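PDB 1G43: scaffolding protein from Clostridium cellulolyticum, which probably anchors the cellulosome to crystalline cellulose through its family IIIa cellulose-binding domain. Local coordinates for residues G4-G13 and R25-I36. Residues are numbered along the deposited sequence; the frame is centred on the assembly and turned at random.
Sequences GVVSVQFNNG and RFKVTNTSGSPI
Ser7 and Thr29 form the tightest rung of this antiparallel ladder: Ser7 N gives to Thr29 O and Thr29 N to Ser7 O, each at 2.8 Å, and both donors lie in the plane of the carbonyl they approach. Gln9 with Lys27 repeats the two-bond pattern. At Asn11 and Arg25 the pairing stretches, Asn11 N to Arg25 O reaching 3.3 Å. A water bonds to Lys27 O and Thr29 OG1 of one strand and reaches Ser7 O of the other only weakly; Thr29 OG1 also bonds to Ser111 OG.

Val6, Val8, Phe10, Phe26 and Val28 turn their side chains to the face away from Ser7, Gln9 and Lys27. Val8 and Val28 lie side by side and point the same way, CG2 to CG2 at 3.9 Å. The edge of Phe10 is turned toward the face of Phe26 in an offset edge-to-face pair, planes at 63° and CD1 of Phe10 4.1 Å from CE2 of Phe26. Strands 6-11 and 18-30 form a hairpin in one sheet of the CBM3 beta-sandwich, and Phe10, Phe26 and Val28 on this face pack on Tyr45, Leu43 and Leu41 of strand 41-47 in the opposing sheet.

On the face of Ser7 and Gln9, the extended chain of Arg25 crosses the Asn11 amide, with Arg25 CD 3.5 Å from Asn11 OD1 and the guanidinium plane 78° from the amide plane. That OD1 takes the N-H of Gly13, an Asx turn where strand 6-11 ends.

Beyond Val6, Thr31 N bonds to Val5 O from above the carbonyl plane. Asn30 OD1 accepts the N-H of Ser32, a second Asx turn, and also Ser32 OG, while its ND2 reaches Ser34 O and Leu106 O.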
ATOM      1  N   GLY A   4       9.360   7.356 -11.187  1.00 38.75           N
ATOM      2  CA  GLY A   4       8.335   7.295 -12.227  1.00 37.59           C
ATOM      3  C   GLY A   4       8.316   6.007 -13.041  1.00 36.33           C
ATOM      4  O   GLY A   4       7.849   5.972 -14.181  1.00 36.07           O
ATOM      5  N   VAL A   5       8.848   4.951 -12.441  1.00 34.98           N
ATOM      6  CA  VAL A   5       8.891   3.636 -13.046  1.00 33.64           C
ATOM      7  C   VAL A   5       7.475   3.094 -12.984  1.00 32.25           C
ATOM      8  O   VAL A   5       7.084   2.224 -13.766  1.00 32.27           O
ATOM      9  CB  VAL A   5       9.867   2.761 -12.255  1.00 34.85           C
ATOM     10  CG1 VAL A   5       9.417   1.304 -12.252  1.00 35.34           C
ATOM     11  CG2 VAL A   5      11.260   2.886 -12.888  1.00 36.02           C
ATOM     12  N   VAL A   6       6.705   3.614 -12.032  1.00 31.76           N
ATOM     13  CA  VAL A   6       5.297   3.228 -11.868  1.00 30.31           C
ATOM     14  C   VAL A   6       4.476   4.432 -11.437  1.00 30.61           C
ATOM     15  O   VAL A   6       5.001   5.399 -10.901  1.00 30.90           O
ATOM     16  CB  VAL A   6       5.115   2.097 -10.820  1.00 29.62           C
ATOM     17  CG1 VAL A   6       5.967   0.926 -11.206  1.00 28.42           C
ATOM     18  CG2 VAL A   6       5.467   2.579  -9.420  1.00 28.60           C
ATOM     19  N   SER A   7       3.185   4.371 -11.700  1.00 30.35           N
ATOM     20  CA  SER A   7       2.264   5.422 -11.314  1.00 30.09           C
ATOM     21  C   SER A   7       1.365   4.731 -10.285  1.00 30.13           C
ATOM     22  O   SER A   7       1.102   3.534 -10.417  1.00 31.10           O
ATOM     23  CB  SER A   7       1.444   5.827 -12.542  1.00 30.25           C
ATOM     24  OG  SER A   7       0.323   6.647 -12.204  1.00 33.54           O
ATOM     25  N   VAL A   8       0.876   5.442  -9.277  1.00 28.57           N
ATOM     26  CA  VAL A   8       0.001   4.770  -8.303  1.00 29.07           C
ATOM     27  C   VAL A   8      -1.262   5.528  -7.886  1.00 27.34           C
ATOM     28  O   VAL A   8      -1.225   6.733  -7.653  1.00 29.61           O
ATOM     29  CB  VAL A   8       0.766   4.423  -7.011  1.00 28.78           C
ATOM     30  CG1 VAL A   8      -0.200   3.739  -6.015  1.00 28.65           C
ATOM     31  CG2 VAL A   8       1.971   3.539  -7.330  1.00 27.73           C
ATOM     32  N   GLN A   9      -2.380   4.829  -7.812  1.00 26.23           N
ATOM     33  CA  GLN A   9      -3.617   5.442  -7.368  1.00 26.19           C
ATOM     34  C   GLN A   9      -4.028   4.795  -6.061  1.00 26.22           C
ATOM     35  O   GLN A   9      -3.669   3.640  -5.781  1.00 25.78           O
ATOM     36  CB  GLN A   9      -4.713   5.298  -8.406  1.00 27.24           C
ATOM     37  CG  GLN A   9      -4.661   6.376  -9.452  1.00 29.71           C
ATOM     38  CD  GLN A   9      -5.830   6.294 -10.395  1.00 32.14           C
ATOM     39  OE1 GLN A   9      -6.041   5.276 -11.068  1.00 34.12           O
ATOM     40  NE2 GLN A   9      -6.609   7.349 -10.444  1.00 32.00           N
ATOM     41  N   PHE A  10      -4.803   5.529  -5.271  1.00 24.61           N
ATOM     42  CA  PHE A  10      -5.185   5.071  -3.954  1.00 23.43           C
ATOM     43  C   PHE A  10      -6.651   5.351  -3.617  1.00 23.65           C
ATOM     44  O   PHE A  10      -7.268   6.208  -4.225  1.00 23.61           O
ATOM     45  CB  PHE A  10      -4.253   5.774  -2.964  1.00 22.11           C
ATOM     46  CG  PHE A  10      -4.633   5.614  -1.524  1.00 22.33           C
ATOM     47  CD1 PHE A  10      -4.097   4.598  -0.765  1.00 22.15           C
ATOM     48  CD2 PHE A  10      -5.498   6.505  -0.926  1.00 22.28           C
ATOM     49  CE1 PHE A  10      -4.417   4.464   0.603  1.00 23.83           C
ATOM     50  CE2 PHE A  10      -5.826   6.388   0.413  1.00 23.53           C
ATOM     51  CZ  PHE A  10      -5.285   5.367   1.184  1.00 24.29           C
ATOM     52  N   ASN A  11      -7.198   4.601  -2.658  1.00 24.36           N
ATOM     53  CA  ASN A  11      -8.573   4.779  -2.170  1.00 26.08           C
ATOM     54  C   ASN A  11      -8.714   3.941  -0.903  1.00 26.78           C
ATOM     55  O   ASN A  11      -7.970   2.977  -0.719  1.00 27.87           O
ATOM     56  CB  ASN A  11      -9.629   4.385  -3.251  1.00 25.57           C
ATOM     57  CG  ASN A  11     -10.283   2.993  -3.034  1.00 27.88           C
ATOM     58  OD1 ASN A  11     -10.914   2.718  -2.006  1.00 28.35           O
ATOM     59  ND2 ASN A  11     -10.157   2.123  -4.041  1.00 28.49           N
ATOM     60  N   ASN A  12      -9.601   4.343  -0.001  1.00 26.66           N
ATOM     61  CA  ASN A  12      -9.853   3.581   1.217  1.00 27.09           C
ATOM     62  C   ASN A  12     -11.369   3.493   1.442  1.00 27.96           C
ATOM     63  O   ASN A  12     -11.844   3.431   2.573  1.00 29.18           O
ATOM     64  CB  ASN A  12      -9.172   4.224   2.436  1.00 25.35           C
ATOM     65  CG  ASN A  12      -9.483   5.694   2.563  1.00 25.07           C
ATOM     66  OD1 ASN A  12     -10.470   6.186   2.002  1.00 23.57           O
ATOM     67  ND2 ASN A  12      -8.649   6.409   3.308  1.00 22.80           N
ATOM     68  N   GLY A  13     -12.130   3.482   0.355  1.00 28.43           N
ATOM     69  CA  GLY A  13     -13.579   3.402   0.475  1.00 29.45           C
ATOM     70  C   GLY A  13     -14.107   4.438   1.449  1.00 29.53           C
ATOM     71  O   GLY A  13     -15.055   4.180   2.204  1.00 29.83           O
ATOM     72  N   ARG A  25      -5.915   0.663  -0.467  1.00 22.42           N
ATOM     73  CA  ARG A  25      -6.027  -0.011  -1.758  1.00 23.85           C
ATOM     74  C   ARG A  25      -5.231   0.724  -2.798  1.00 23.40           C
ATOM     75  O   ARG A  25      -5.323   1.934  -2.913  1.00 24.85           O
ATOM     76  CB  ARG A  25      -7.490  -0.102  -2.158  1.00 23.70           C
ATOM     77  CG  ARG A  25      -8.298  -0.851  -1.094  1.00 25.37           C
ATOM     78  CD  ARG A  25      -9.746  -0.512  -1.203  1.00 26.93           C
ATOM     79  NE  ARG A  25     -10.554  -1.277  -0.267  1.00 26.69           N
ATOM     80  CZ  ARG A  25     -11.861  -1.097  -0.115  1.00 26.05           C
ATOM     81  NH1 ARG A  25     -12.493  -0.186  -0.836  1.00 25.12           N
ATOM     82  NH2 ARG A  25     -12.530  -1.827   0.758  1.00 26.25           N
ATOM     83  N   PHE A  26      -4.451  -0.012  -3.571  1.00 24.19           N
ATOM     84  CA  PHE A  26      -3.610   0.604  -4.583  1.00 23.58           C
ATOM     85  C   PHE A  26      -3.807   0.046  -5.973  1.00 24.53           C
ATOM     86  O   PHE A  26      -4.022  -1.149  -6.149  1.00 23.81           O
ATOM     87  CB  PHE A  26      -2.129   0.412  -4.250  1.00 22.30           C
ATOM     88  CG  PHE A  26      -1.776   0.656  -2.826  1.00 22.95           C
ATOM     89  CD1 PHE A  26      -1.955  -0.337  -1.869  1.00 22.94           C
ATOM     90  CD2 PHE A  26      -1.235   1.873  -2.434  1.00 22.25           C
ATOM     91  CE1 PHE A  26      -1.596  -0.119  -0.529  1.00 23.24           C
ATOM     92  CE2 PHE A  26      -0.876   2.102  -1.104  1.00 22.38           C
ATOM     93  CZ  PHE A  26      -1.053   1.109  -0.148  1.00 23.32           C
ATOM     94  N   LYS A  27      -3.732   0.925  -6.966  1.00 24.72           N
ATOM     95  CA  LYS A  27      -3.789   0.483  -8.355  1.00 25.68           C
ATOM     96  C   LYS A  27      -2.435   0.967  -8.863  1.00 25.82           C
ATOM     97  O   LYS A  27      -2.211   2.156  -9.020  1.00 26.02           O
ATOM     98  CB  LYS A  27      -4.943   1.131  -9.120  1.00 28.06           C
ATOM     99  CG  LYS A  27      -5.413   0.235 -10.277  1.00 33.18           C
ATOM    100  CD  LYS A  27      -6.370   0.939 -11.239  1.00 36.58           C
ATOM    101  CE  LYS A  27      -7.824   0.787 -10.769  1.00 41.27           C
ATOM    102  NZ  LYS A  27      -8.222  -0.675 -10.582  1.00 41.41           N
ATOM    103  N   VAL A  28      -1.509   0.032  -9.043  1.00 26.43           N
ATOM    104  CA  VAL A  28      -0.154   0.334  -9.473  1.00 25.45           C
ATOM    105  C   VAL A  28       0.010   0.076 -10.970  1.00 26.96           C
ATOM    106  O   VAL A  28      -0.325  -1.006 -11.474  1.00 25.36           O
ATOM    107  CB  VAL A  28       0.875  -0.527  -8.680  1.00 25.40           C
ATOM    108  CG1 VAL A  28       2.271  -0.311  -9.226  1.00 23.50           C
ATOM    109  CG2 VAL A  28       0.845  -0.163  -7.191  1.00 23.39           C
ATOM    110  N   THR A  29       0.495   1.095 -11.683  1.00 26.63           N
ATOM    111  CA  THR A  29       0.701   0.986 -13.123  1.00 27.25           C
ATOM    112  C   THR A  29       2.166   1.047 -13.517  1.00 27.77           C
ATOM    113  O   THR A  29       2.901   1.966 -13.126  1.00 27.89           O
ATOM    114  CB  THR A  29      -0.027   2.079 -13.865  1.00 27.20           C
ATOM    115  OG1 THR A  29      -1.430   1.922 -13.662  1.00 28.03           O
ATOM    116  CG2 THR A  29       0.279   1.991 -15.355  1.00 28.91           C
ATOM    117  N   ASN A  30       2.575   0.052 -14.290  1.00 28.85           N
ATOM    118  CA  ASN A  30       3.948  -0.056 -14.777  1.00 28.50           C
ATOM    119  C   ASN A  30       4.088   0.947 -15.909  1.00 28.39           C
ATOM    120  O   ASN A  30       3.574   0.742 -16.998  1.00 28.81           O
ATOM    121  CB  ASN A  30       4.201  -1.488 -15.287  1.00 28.34           C
ATOM    122  CG  ASN A  30       5.660  -1.738 -15.701  1.00 29.26           C
ATOM    123  OD1 ASN A  30       6.462  -0.809 -15.887  1.00 27.89           O
ATOM    124  ND2 ASN A  30       5.998  -3.008 -15.862  1.00 30.56           N
ATOM    125  N   THR A  31       4.766   2.051 -15.640  1.00 29.79           N
ATOM    126  CA  THR A  31       4.964   3.065 -16.659  1.00 31.28           C
ATOM    127  C   THR A  31       6.423   3.135 -17.062  1.00 32.33           C
ATOM    128  O   THR A  31       6.860   4.090 -17.718  1.00 32.87           O
ATOM    129  CB  THR A  31       4.542   4.430 -16.167  1.00 30.55           C
ATOM    130  OG1 THR A  31       5.355   4.800 -15.045  1.00 29.95           O
ATOM    131  CG2 THR A  31       3.075   4.411 -15.786  1.00 31.50           C
ATOM    132  N   SER A  32       7.201   2.152 -16.630  1.00 33.04           N
ATOM    133  CA  SER A  32       8.605   2.123 -17.026  1.00 34.76           C
ATOM    134  C   SER A  32       8.418   1.436 -18.372  1.00 36.08           C
ATOM    135  O   SER A  32       7.301   1.009 -18.701  1.00 37.70           O
ATOM    136  CB  SER A  32       9.449   1.233 -16.098  1.00 32.30           C
ATOM    137  OG  SER A  32       9.260  -0.132 -16.414  1.00 31.77           O
ATOM    138  N   GLY A  33       9.460   1.310 -19.161  1.00 36.06           N
ATOM    139  CA  GLY A  33       9.226   0.663 -20.428  1.00 39.38           C
ATOM    140  C   GLY A  33       9.690  -0.787 -20.445  1.00 40.60           C
ATOM    141  O   GLY A  33      10.456  -1.173 -21.339  1.00 42.24           O
ATOM    142  N   SER A  34       9.280  -1.580 -19.453  1.00 39.34           N
ATOM    143  CA  SER A  34       9.662  -3.002 -19.408  1.00 39.36           C
ATOM    144  C   SER A  34       9.071  -3.681 -18.165  1.00 38.83           C
ATOM    145  O   SER A  34       8.862  -3.029 -17.136  1.00 37.27           O
ATOM    146  CB  SER A  34      11.186  -3.176 -19.421  1.00 39.32           C
ATOM    147  OG  SER A  34      11.768  -2.645 -18.251  1.00 39.28           O
ATOM    148  N   PRO A  35       8.808  -5.004 -18.257  1.00 38.71           N
ATOM    149  CA  PRO A  35       8.230  -5.773 -17.153  1.00 37.69           C
ATOM    150  C   PRO A  35       8.904  -5.453 -15.862  1.00 36.31           C
ATOM    151  O   PRO A  35      10.061  -4.996 -15.828  1.00 33.67           O
ATOM    152  CB  PRO A  35       8.451  -7.238 -17.559  1.00 38.94           C
ATOM    153  CG  PRO A  35       8.419  -7.179 -19.093  1.00 39.11           C
ATOM    154  CD  PRO A  35       9.287  -5.908 -19.321  1.00 39.02           C
ATOM    155  N   ILE A  36       8.139  -5.657 -14.795  1.00 34.37           N
ATOM    156  CA  ILE A  36       8.647  -5.425 -13.469  1.00 31.80           C
ATOM    157  C   ILE A  36       8.276  -6.611 -12.620  1.00 31.25           C
ATOM    158  O   ILE A  36       7.149  -7.117 -12.659  1.00 30.74           O
ATOM    159  CB  ILE A  36       8.105  -4.141 -12.881  1.00 31.02           C
ATOM    160  CG1 ILE A  36       8.957  -2.980 -13.367  1.00 30.77           C
ATOM    161  CG2 ILE A  36       8.105  -4.218 -11.386  1.00 30.97           C
ATOM    162  CD1 ILE A  36       8.495  -1.667 -12.855  1.00 30.54           C
TER
HETATM  163  O   HOH W   1      -1.898   3.505 -11.434  1.00 34.08           O